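Local coordinates for protein SidF, inhibitor of growth family, member 3 (Legionella pneumophila subsp. pneumophila, PDB 4FYE) that acts as a phosphoinositide phosphatase, probably removing a phosphate from the inositol ring of phosphatidylinositol phosphates in membranes, at residues T395-T398 and T402-E405; V419-Q424 and E720-A725; H15-L20 and E199-Y204. The protein carries 1 engineered substitution. All blocks are in the same frame, centred on the assembly; numbering follows the deposited sequence.

The three contacts lie in different parts of the fold and none touches another. Along the chain, interaction 3 closes first, joining the end of helix 9-16 to strand 199-206 of the six-stranded mixed sheet. Interaction 1 follows, a hairpin formed by strands 391-399 and 402-416 in the four-stranded sheet, its centre about 27 Å from that of interaction 3. Interaction 2 comes last: the loop that follows strand 402-416 meets a loop near the C-terminal end, about 43 Å from interaction 1 between centres and across the middle of the chain. Strand 402-416 thus starts in one contact and leads toward the other, whereas interactions 2 and 3 join segments 296 and 179 residues apart.

Interaction 1: T395-T398 and T402-E405; sequences TIQT and TEVE
I396 and V404 form an antiparallel hydrogen-bonded pair at the heart of a beta hairpin. I396 N donates to V404 O at 2.8 Å, almost in line with the carbonyl, and V404 N returns a bond to I396 O at 2.9 Å. Closer to the turn, T398 N donates to T402 O at 2.9 Å, a more bent approach in which the donor is tilted well out of the carbonyl plane. The two threonine hydroxyls also meet here, T398 OG1 and T402 OG1 being modelled 2.5 Å apart. That hydrogen bond is very short, its exact length is doubtful, and either oxygen could be the donor. In both threonines OG1 is tucked between the backbone N and the carbonyl carbon (chi1 66° in T398, 48° in T402), which turns each hydroxyl toward its partner.

The non-hydrogen-bonded pairs T395-E405 and Q397-E403 put their side chains on one face. E403 stretches out from its CG diagonally across T395, with OE2 3.7 Å from T395 CG2, and its carboxylate stands steeply against the Q397 amide. A long, weak ion pair links E403 to K212. On the face carrying I396 and V404, T398 CG2 packs crosswise on V404 CG1 at 3.8 Å, while I396 CB lies 4.0 Å from V404 CG2. I343 and V347 of helix 335-349 pack on this apolar group.

The chemistry is therefore two-sided: polar and charged groups occupy one face, and the backbone bonds set the register while the aliphatic face seats the hairpin against helices 335-349 and 284-311.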
loop_
_atom_site.group_PDB
_atom_site.type_symbol
_atom_site.label_atom_id
_atom_site.label_comp_id
_atom_site.label_asym_id
_atom_site.label_seq_id
_atom_site.Cartn_x
_atom_site.Cartn_y
_atom_site.Cartn_z
ATOM N N THR A 395 12.315 -14.368 -9.927
ATOM C CA THR A 395 11.976 -15.768 -9.634
ATOM C C THR A 395 10.471 -15.839 -9.460
ATOM O O THR A 395 9.920 -14.984 -8.813
ATOM C CB THR A 395 12.662 -16.227 -8.323
ATOM O OG1 THR A 395 14.044 -16.412 -8.594
ATOM C CG2 THR A 395 12.109 -17.525 -7.825
ATOM N N ILE A 396 9.814 -16.849 -10.030
ATOM C CA ILE A 396 8.391 -16.953 -9.938
ATOM C C ILE A 396 8.151 -18.260 -9.235
ATOM O O ILE A 396 8.607 -19.305 -9.713
ATOM C CB ILE A 396 7.743 -16.989 -11.359
ATOM C CG1 ILE A 396 7.924 -15.638 -12.081
ATOM C CG2 ILE A 396 6.277 -17.454 -11.335
ATOM C CD1 ILE A 396 6.927 -14.634 -11.670
ATOM N N GLN A 397 7.440 -18.200 -8.117
ATOM C CA GLN A 397 6.947 -19.430 -7.466
ATOM C C GLN A 397 5.876 -20.160 -8.281
ATOM O O GLN A 397 4.805 -19.592 -8.508
ATOM C CB GLN A 397 6.268 -19.065 -6.162
ATOM C CG GLN A 397 7.162 -18.638 -5.052
ATOM C CD GLN A 397 8.279 -19.619 -4.883
ATOM O OE1 GLN A 397 9.446 -19.280 -5.137
ATOM N NE2 GLN A 397 7.934 -20.867 -4.513
ATOM N N THR A 398 6.111 -21.417 -8.661
ATOM C CA THR A 398 5.125 -22.196 -9.432
ATOM C C THR A 398 4.257 -23.095 -8.557
ATOM O O THR A 398 3.081 -23.287 -8.818
ATOM C CB THR A 398 5.786 -23.077 -10.511
ATOM O OG1 THR A 398 6.579 -24.071 -9.878
ATOM C CG2 THR A 398 6.672 -22.254 -11.449
ATOM N N THR A 402 8.638 -25.493 -5.933
ATOM C CA THR A 402 9.105 -25.320 -7.317
ATOM C C THR A 402 9.080 -23.855 -7.709
ATOM O O THR A 402 8.144 -23.136 -7.394
ATOM C CB THR A 402 8.182 -26.033 -8.343
ATOM O OG1 THR A 402 6.811 -25.697 -8.054
ATOM C CG2 THR A 402 8.376 -27.572 -8.363
ATOM N N GLU A 403 10.069 -23.443 -8.472
ATOM C CA GLU A 403 10.085 -22.083 -8.955
ATOM C C GLU A 403 10.768 -22.029 -10.315
ATOM O O GLU A 403 11.426 -22.984 -10.695
ATOM C CB GLU A 403 10.809 -21.205 -7.950
ATOM C CG GLU A 403 12.253 -21.635 -7.797
ATOM C CD GLU A 403 12.977 -20.975 -6.642
ATOM O OE1 GLU A 403 14.211 -20.946 -6.691
ATOM O OE2 GLU A 403 12.346 -20.506 -5.681
ATOM N N VAL A 404 10.605 -20.928 -11.049
ATOM C CA VAL A 404 11.289 -20.731 -12.338
ATOM C C VAL A 404 11.856 -19.345 -12.417
ATOM O O VAL A 404 11.377 -18.438 -11.728
ATOM C CB VAL A 404 10.337 -21.022 -13.543
ATOM C CG1 VAL A 404 9.875 -22.489 -13.478
ATOM C CG2 VAL A 404 9.113 -20.101 -13.557
ATOM N N GLU A 405 12.853 -19.151 -13.267
ATOM C CA GLU A 405 13.488 -17.841 -13.372
ATOM C C GLU A 405 13.102 -17.202 -14.702
ATOM O O GLU A 405 13.068 -17.904 -15.688
ATOM C CB GLU A 405 15.019 -18.002 -13.284
ATOM C CG GLU A 405 15.574 -18.030 -11.854
ATOM C CD GLU A 405 16.974 -17.407 -11.750
ATOM O OE1 GLU A 405 17.101 -16.327 -11.116
ATOM O OE2 GLU A 405 17.953 -17.978 -12.305
#

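Interaction 2: V419-Q424 and E720-A725; sequences VNWFRQ and EIQDKA
A type I beta turn, N420 to R423, meets Q722 of the loop 720-725 at the protein surface. The turn is tied together at one atom: N420 O accepts from R423 N at 3.1 Å and also from the arginine side chain, which grips it side-on through R423 NE and R423 NH2, each 3.0 Å from N420 O. The oxygen lies in the guanidinium plane, although NH2 approaches from above the carbonyl plane. The two side-chain bonds hold the guanidinium edge-on to N420 O and limit its rotation, and R423 NH1 donates to H619 O, fixing it further.

Q722 runs past R423 in the opposite direction, its CG 3.6 Å from V419 O. A bend at chi2 (-53°) carries its amide to the edge of the W421 ring, the two planes 74° apart. The amide end, modelled as Q722 NE2, lies 2.9 Å from R423 NH2, but the orientation of the amide is uncertain. Beyond Q722 the loop moves off from the turn, and D723 OD1 accepts from A725 N at 3.0 Å to make an Asx turn.

Residues 419-424 lie in the connection from strand 402-416 to helix 438-458, with V419 and N420 resting on R652 of helix 652-668. Residues 720-725 lie in the connection between helices 701-712 and 733-741.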
loop_
_atom_site.group_PDB
_atom_site.type_symbol
_atom_site.label_atom_id
_atom_site.label_comp_id
_atom_site.label_asym_id
_atom_site.label_seq_id
_atom_site.Cartn_x
_atom_site.Cartn_y
_atom_site.Cartn_z
ATOM N N VAL A 419 0.391 15.049 2.105
ATOM C CA VAL A 419 -0.877 15.074 2.752
ATOM C C VAL A 419 -0.821 15.707 4.181
ATOM O O VAL A 419 -1.847 16.037 4.790
ATOM C CB VAL A 419 -1.307 13.584 2.633
ATOM C CG1 VAL A 419 -1.123 12.822 3.854
ATOM C CG2 VAL A 419 -2.501 13.306 1.735
ATOM N N ASN A 420 0.374 15.863 4.744
ATOM C CA ASN A 420 0.455 16.349 6.126
ATOM C C ASN A 420 0.409 17.892 6.124
ATOM O O ASN A 420 0.042 18.524 5.153
ATOM C CB ASN A 420 1.708 15.832 6.819
ATOM C CG ASN A 420 2.965 16.456 6.218
ATOM O OD1 ASN A 420 4.104 16.074 6.539
ATOM N ND2 ASN A 420 2.767 17.422 5.340
ATOM N N TRP A 421 0.722 18.508 7.248
ATOM C CA TRP A 421 0.512 19.938 7.391
ATOM C C TRP A 421 1.473 20.702 6.492
ATOM O O TRP A 421 1.274 21.863 6.176
ATOM C CB TRP A 421 0.650 20.297 8.839
ATOM C CG TRP A 421 0.300 21.744 9.165
ATOM C CD1 TRP A 421 -0.959 22.310 9.388
ATOM C CD2 TRP A 421 1.226 22.868 9.262
ATOM N NE1 TRP A 421 -0.871 23.665 9.613
ATOM C CE2 TRP A 421 0.417 24.046 9.601
ATOM C CE3 TRP A 421 2.604 23.005 9.146
ATOM C CZ2 TRP A 421 0.991 25.301 9.783
ATOM C CZ3 TRP A 421 3.173 24.282 9.343
ATOM C CH2 TRP A 421 2.381 25.390 9.648
ATOM N N PHE A 422 2.545 20.067 6.055
ATOM C CA PHE A 422 3.516 20.734 5.232
ATOM C C PHE A 422 3.277 20.582 3.750
ATOM O O PHE A 422 4.051 21.083 2.997
ATOM C CB PHE A 422 4.961 20.377 5.647
ATOM C CG PHE A 422 5.257 20.601 7.154
ATOM C CD1 PHE A 422 5.761 21.819 7.609
ATOM C CD2 PHE A 422 5.069 19.571 8.104
ATOM C CE1 PHE A 422 6.038 22.029 8.983
ATOM C CE2 PHE A 422 5.355 19.761 9.455
ATOM C CZ PHE A 422 5.822 20.991 9.904
ATOM N N ARG A 423 2.155 19.990 3.337
ATOM C CA ARG A 423 1.953 19.566 1.937
ATOM C C ARG A 423 2.088 20.698 0.902
ATOM O O ARG A 423 2.454 20.460 -0.245
ATOM C CB ARG A 423 0.584 18.805 1.775
ATOM C CG ARG A 423 -0.643 19.726 1.574
ATOM C CD ARG A 423 -2.003 19.046 1.769
ATOM N NE ARG A 423 -2.087 19.188 3.169
ATOM C CZ ARG A 423 -2.863 19.987 3.874
ATOM N NH1 ARG A 423 -3.906 20.721 3.397
ATOM N NH2 ARG A 423 -2.577 19.928 5.140
ATOM N N GLN A 424 1.781 21.932 1.290
ATOM C CA GLN A 424 1.808 23.054 0.328
ATOM C C GLN A 424 1.814 24.340 1.081
ATOM O O GLN A 424 0.795 24.983 1.284
ATOM C CB GLN A 424 0.644 23.058 -0.660
ATOM C CG GLN A 424 0.876 24.037 -1.870
ATOM C CD GLN A 424 1.866 23.449 -2.898
ATOM O OE1 GLN A 424 2.429 22.397 -2.658
ATOM N NE2 GLN A 424 2.076 24.121 -4.024
ATOM N N GLU A 720 -2.344 12.914 11.392
ATOM C CA GLU A 720 -3.072 14.072 11.915
ATOM C C GLU A 720 -4.056 14.573 10.915
ATOM O O GLU A 720 -3.673 15.144 9.886
ATOM C CB GLU A 720 -2.135 15.171 12.270
ATOM C CG GLU A 720 -1.336 14.829 13.500
ATOM C CD GLU A 720 -0.203 15.812 13.728
ATOM O OE1 GLU A 720 0.955 15.335 13.827
ATOM O OE2 GLU A 720 -0.475 17.046 13.778
ATOM N N ILE A 721 -5.340 14.380 11.211
ATOM C CA ILE A 721 -6.356 14.808 10.284
ATOM C C ILE A 721 -6.207 16.327 10.051
ATOM O O ILE A 721 -5.972 17.054 11.005
ATOM C CB ILE A 721 -7.759 14.387 10.746
ATOM C CG1 ILE A 721 -7.862 12.843 10.703
ATOM C CG2 ILE A 721 -8.803 14.997 9.843
ATOM C CD1 ILE A 721 -8.989 12.249 11.574
ATOM N N GLN A 722 -6.302 16.769 8.787
ATOM C CA GLN A 722 -6.093 18.160 8.414
ATOM C C GLN A 722 -7.381 18.888 8.291
ATOM O O GLN A 722 -7.435 20.044 8.627
ATOM C CB GLN A 722 -5.375 18.292 7.066
ATOM C CG GLN A 722 -3.895 17.898 7.155
ATOM C CD GLN A 722 -3.148 18.623 8.244
ATOM O OE1 GLN A 722 -2.822 18.036 9.263
ATOM N NE2 GLN A 722 -2.880 19.902 8.042
ATOM N N ASP A 723 -8.387 18.228 7.717
ATOM C CA ASP A 723 -9.746 18.727 7.677
ATOM C C ASP A 723 -10.789 17.630 8.119
ATOM O O ASP A 723 -10.908 16.552 7.481
ATOM C CB ASP A 723 -10.036 19.250 6.277
ATOM C CG ASP A 723 -11.466 19.685 6.120
ATOM O OD1 ASP A 723 -12.276 19.380 7.044
ATOM O OD2 ASP A 723 -11.808 20.283 5.077
ATOM N N LYS A 724 -11.529 17.903 9.206
ATOM C CA LYS A 724 -12.167 16.814 9.979
ATOM C C LYS A 724 -13.326 16.222 9.126
ATOM O O LYS A 724 -13.730 15.085 9.272
ATOM C CB LYS A 724 -12.661 17.272 11.351
ATOM C CG LYS A 724 -13.746 18.310 11.219
ATOM C CD LYS A 724 -14.398 18.656 12.547
ATOM C CE LYS A 724 -15.681 19.453 12.245
ATOM N NZ LYS A 724 -16.468 19.987 13.390
ATOM N N ALA A 725 -13.806 16.995 8.169
ATOM C CA ALA A 725 -14.889 16.543 7.344
ATOM C C ALA A 725 -14.479 15.473 6.318
ATOM O O ALA A 725 -15.364 14.832 5.713
ATOM C CB ALA A 725 -15.497 17.754 6.690
#

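Interaction 3: H15-L20 and E199-Y204; sequences HLLSDL and EQFIMY
L17 and F201 make the tight part of this contact. L17 CD1 sits over one face of the F201 ring, 3.6 Å from the centroid of F201 and only 15° off the ring normal, a CH-pi contact in which the leucine meets the phenyl group at about a right angle. Next to it the M203 chain bends at chi3 (89°), so that M203 CE touches both leucines, 3.9 Å from L17 CG and 4.0 Å from L16 CB, while M203 SD lies 3.9 Å from L16 CD1. All four side chains are buried, and no hydrogen bond crosses between the segments.

The rest of the segment 15-20 is looser. H15 and D19 are exposed and S18 partly so; none of them meets the strand. Just past the helix, S18 bonds back to H15 O, through S18 OG at 2.7 Å and S18 N at 3.1 Å.

Strand 199-206 runs in the interior of the six-stranded sheet, between strands 184-189 and 247-254. L16, the last residue of helix 9-16, and L17 just beyond it pack on the side of the sheet that carries F201 and M203, both also touching I186 of strand 184-189; L17 reaches V260 of strand 260-268 as well. R188 ties the two partners together, donating a hydrogen bond to L17 O and forming a salt bridge with E199.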
loop_
_atom_site.group_PDB
_atom_site.type_symbol
_atom_site.label_atom_id
_atom_site.label_comp_id
_atom_site.label_asym_id
_atom_site.label_seq_id
_atom_site.Cartn_x
_atom_site.Cartn_y
_atom_site.Cartn_z
ATOM N N HIS A 15 -11.527 -19.290 -0.169
ATOM C CA HIS A 15 -11.263 -20.156 0.986
ATOM C C HIS A 15 -11.157 -19.374 2.274
ATOM O O HIS A 15 -11.611 -19.806 3.296
ATOM C CB HIS A 15 -10.030 -20.991 0.745
ATOM C CG HIS A 15 -10.281 -22.161 -0.142
ATOM N ND1 HIS A 15 -10.525 -23.403 0.346
ATOM C CD2 HIS A 15 -10.397 -22.243 -1.524
ATOM C CE1 HIS A 15 -10.746 -24.241 -0.680
ATOM N NE2 HIS A 15 -10.673 -23.527 -1.827
ATOM N N LEU A 16 -10.583 -18.176 2.197
ATOM C CA LEU A 16 -10.317 -17.358 3.360
ATOM C C LEU A 16 -11.585 -16.915 4.035
ATOM O O LEU A 16 -11.574 -16.661 5.209
ATOM C CB LEU A 16 -9.499 -16.120 2.971
ATOM C CG LEU A 16 -8.012 -16.402 2.886
ATOM C CD1 LEU A 16 -7.181 -15.252 2.232
ATOM C CD2 LEU A 16 -7.527 -16.731 4.279
ATOM N N LEU A 17 -12.661 -16.791 3.284
ATOM C CA LEU A 17 -13.903 -16.292 3.818
ATOM C C LEU A 17 -14.818 -17.406 4.276
ATOM O O LEU A 17 -15.934 -17.153 4.655
ATOM C CB LEU A 17 -14.607 -15.425 2.771
ATOM C CG LEU A 17 -13.779 -14.153 2.594
ATOM C CD1 LEU A 17 -14.187 -13.402 1.337
ATOM C CD2 LEU A 17 -13.874 -13.306 3.836
ATOM N N SER A 18 -14.359 -18.644 4.243
ATOM C CA SER A 18 -15.246 -19.772 4.557
ATOM C C SER A 18 -15.051 -20.200 6.023
ATOM O O SER A 18 -14.519 -19.420 6.842
ATOM C CB SER A 18 -14.983 -20.955 3.599
ATOM O OG SER A 18 -13.668 -21.465 3.795
ATOM N N ASP A 19 -15.465 -21.431 6.346
ATOM C CA ASP A 19 -15.441 -21.876 7.717
ATOM C C ASP A 19 -14.055 -22.290 8.115
ATOM O O ASP A 19 -13.584 -23.319 7.659
ATOM C CB ASP A 19 -16.437 -23.014 7.960
ATOM C CG ASP A 19 -17.550 -22.604 8.927
ATOM O OD1 ASP A 19 -17.834 -21.389 9.023
ATOM O OD2 ASP A 19 -18.137 -23.477 9.606
ATOM N N LEU A 20 -13.404 -21.506 8.973
ATOM C CA LEU A 20 -12.010 -21.810 9.328
ATOM C C LEU A 20 -11.819 -22.407 10.704
ATOM O O LEU A 20 -12.689 -22.239 11.595
ATOM C CB LEU A 20 -11.137 -20.561 9.206
ATOM C CG LEU A 20 -11.196 -19.839 7.852
ATOM C CD1 LEU A 20 -10.719 -18.404 8.061
ATOM C CD2 LEU A 20 -10.349 -20.527 6.784
ATOM N N GLU A 199 -22.484 -9.814 1.726
ATOM C CA GLU A 199 -21.679 -8.975 2.626
ATOM C C GLU A 199 -20.370 -8.577 1.981
ATOM O O GLU A 199 -19.874 -9.272 1.085
ATOM C CB GLU A 199 -21.419 -9.651 3.975
ATOM C CG GLU A 199 -20.523 -10.893 3.936
ATOM C CD GLU A 199 -20.086 -11.338 5.344
ATOM O OE1 GLU A 199 -19.267 -12.278 5.483
ATOM O OE2 GLU A 199 -20.546 -10.730 6.337
ATOM N N GLN A 200 -19.799 -7.481 2.460
ATOM C CA GLN A 200 -18.557 -7.046 1.914
ATOM C C GLN A 200 -17.352 -7.455 2.792
ATOM O O GLN A 200 -17.522 -7.912 3.939
ATOM C CB GLN A 200 -18.636 -5.535 1.706
ATOM C CG GLN A 200 -19.391 -5.070 0.452
ATOM C CD GLN A 200 -20.866 -5.478 0.435
ATOM O OE1 GLN A 200 -21.306 -6.097 -0.550
ATOM N NE2 GLN A 200 -21.649 -5.121 1.501
ATOM N N PHE A 201 -16.131 -7.290 2.266
ATOM C CA PHE A 201 -14.902 -7.578 3.051
ATOM C C PHE A 201 -13.730 -6.773 2.516
ATOM O O PHE A 201 -13.731 -6.344 1.344
ATOM C CB PHE A 201 -14.510 -9.035 2.983
ATOM C CG PHE A 201 -14.289 -9.513 1.594
ATOM C CD1 PHE A 201 -15.328 -10.062 0.873
ATOM C CD2 PHE A 201 -13.020 -9.455 1.013
ATOM C CE1 PHE A 201 -15.120 -10.512 -0.447
ATOM C CE2 PHE A 201 -12.800 -9.883 -0.289
ATOM C CZ PHE A 201 -13.846 -10.398 -1.024
ATOM N N ILE A 202 -12.723 -6.612 3.377
ATOM C CA ILE A 202 -11.436 -6.105 3.003
ATOM C C ILE A 202 -10.391 -6.958 3.716
ATOM O O ILE A 202 -10.524 -7.219 4.908
ATOM C CB ILE A 202 -11.213 -4.666 3.513
ATOM C CG1 ILE A 202 -12.323 -3.728 3.088
ATOM C CG2 ILE A 202 -9.867 -4.131 2.978
ATOM C CD1 ILE A 202 -12.376 -2.518 3.985
ATOM N N MET A 203 -9.322 -7.326 3.009
ATOM C CA MET A 203 -8.266 -8.067 3.648
ATOM C C MET A 203 -6.881 -7.585 3.232
ATOM O O MET A 203 -6.754 -6.898 2.257
ATOM C CB MET A 203 -8.423 -9.541 3.378
ATOM C CG MET A 203 -8.732 -9.889 1.945
ATOM S SD MET A 203 -8.673 -11.716 1.801
ATOM C CE MET A 203 -10.339 -12.281 2.189
ATOM N N TYR A 204 -5.887 -7.852 4.067
ATOM C CA TYR A 204 -4.510 -7.546 3.862
ATOM C C TYR A 204 -3.893 -8.911 3.958
ATOM O O TYR A 204 -4.055 -9.622 4.996
ATOM C CB TYR A 204 -3.933 -6.577 4.944
ATOM C CG TYR A 204 -4.269 -5.067 4.788
ATOM C CD1 TYR A 204 -5.251 -4.617 3.939
ATOM C CD2 TYR A 204 -3.608 -4.121 5.525
ATOM C CE1 TYR A 204 -5.537 -3.264 3.794
ATOM C CE2 TYR A 204 -3.914 -2.754 5.430
ATOM C CZ TYR A 204 -4.861 -2.322 4.564
ATOM O OH TYR A 204 -5.148 -0.963 4.480
#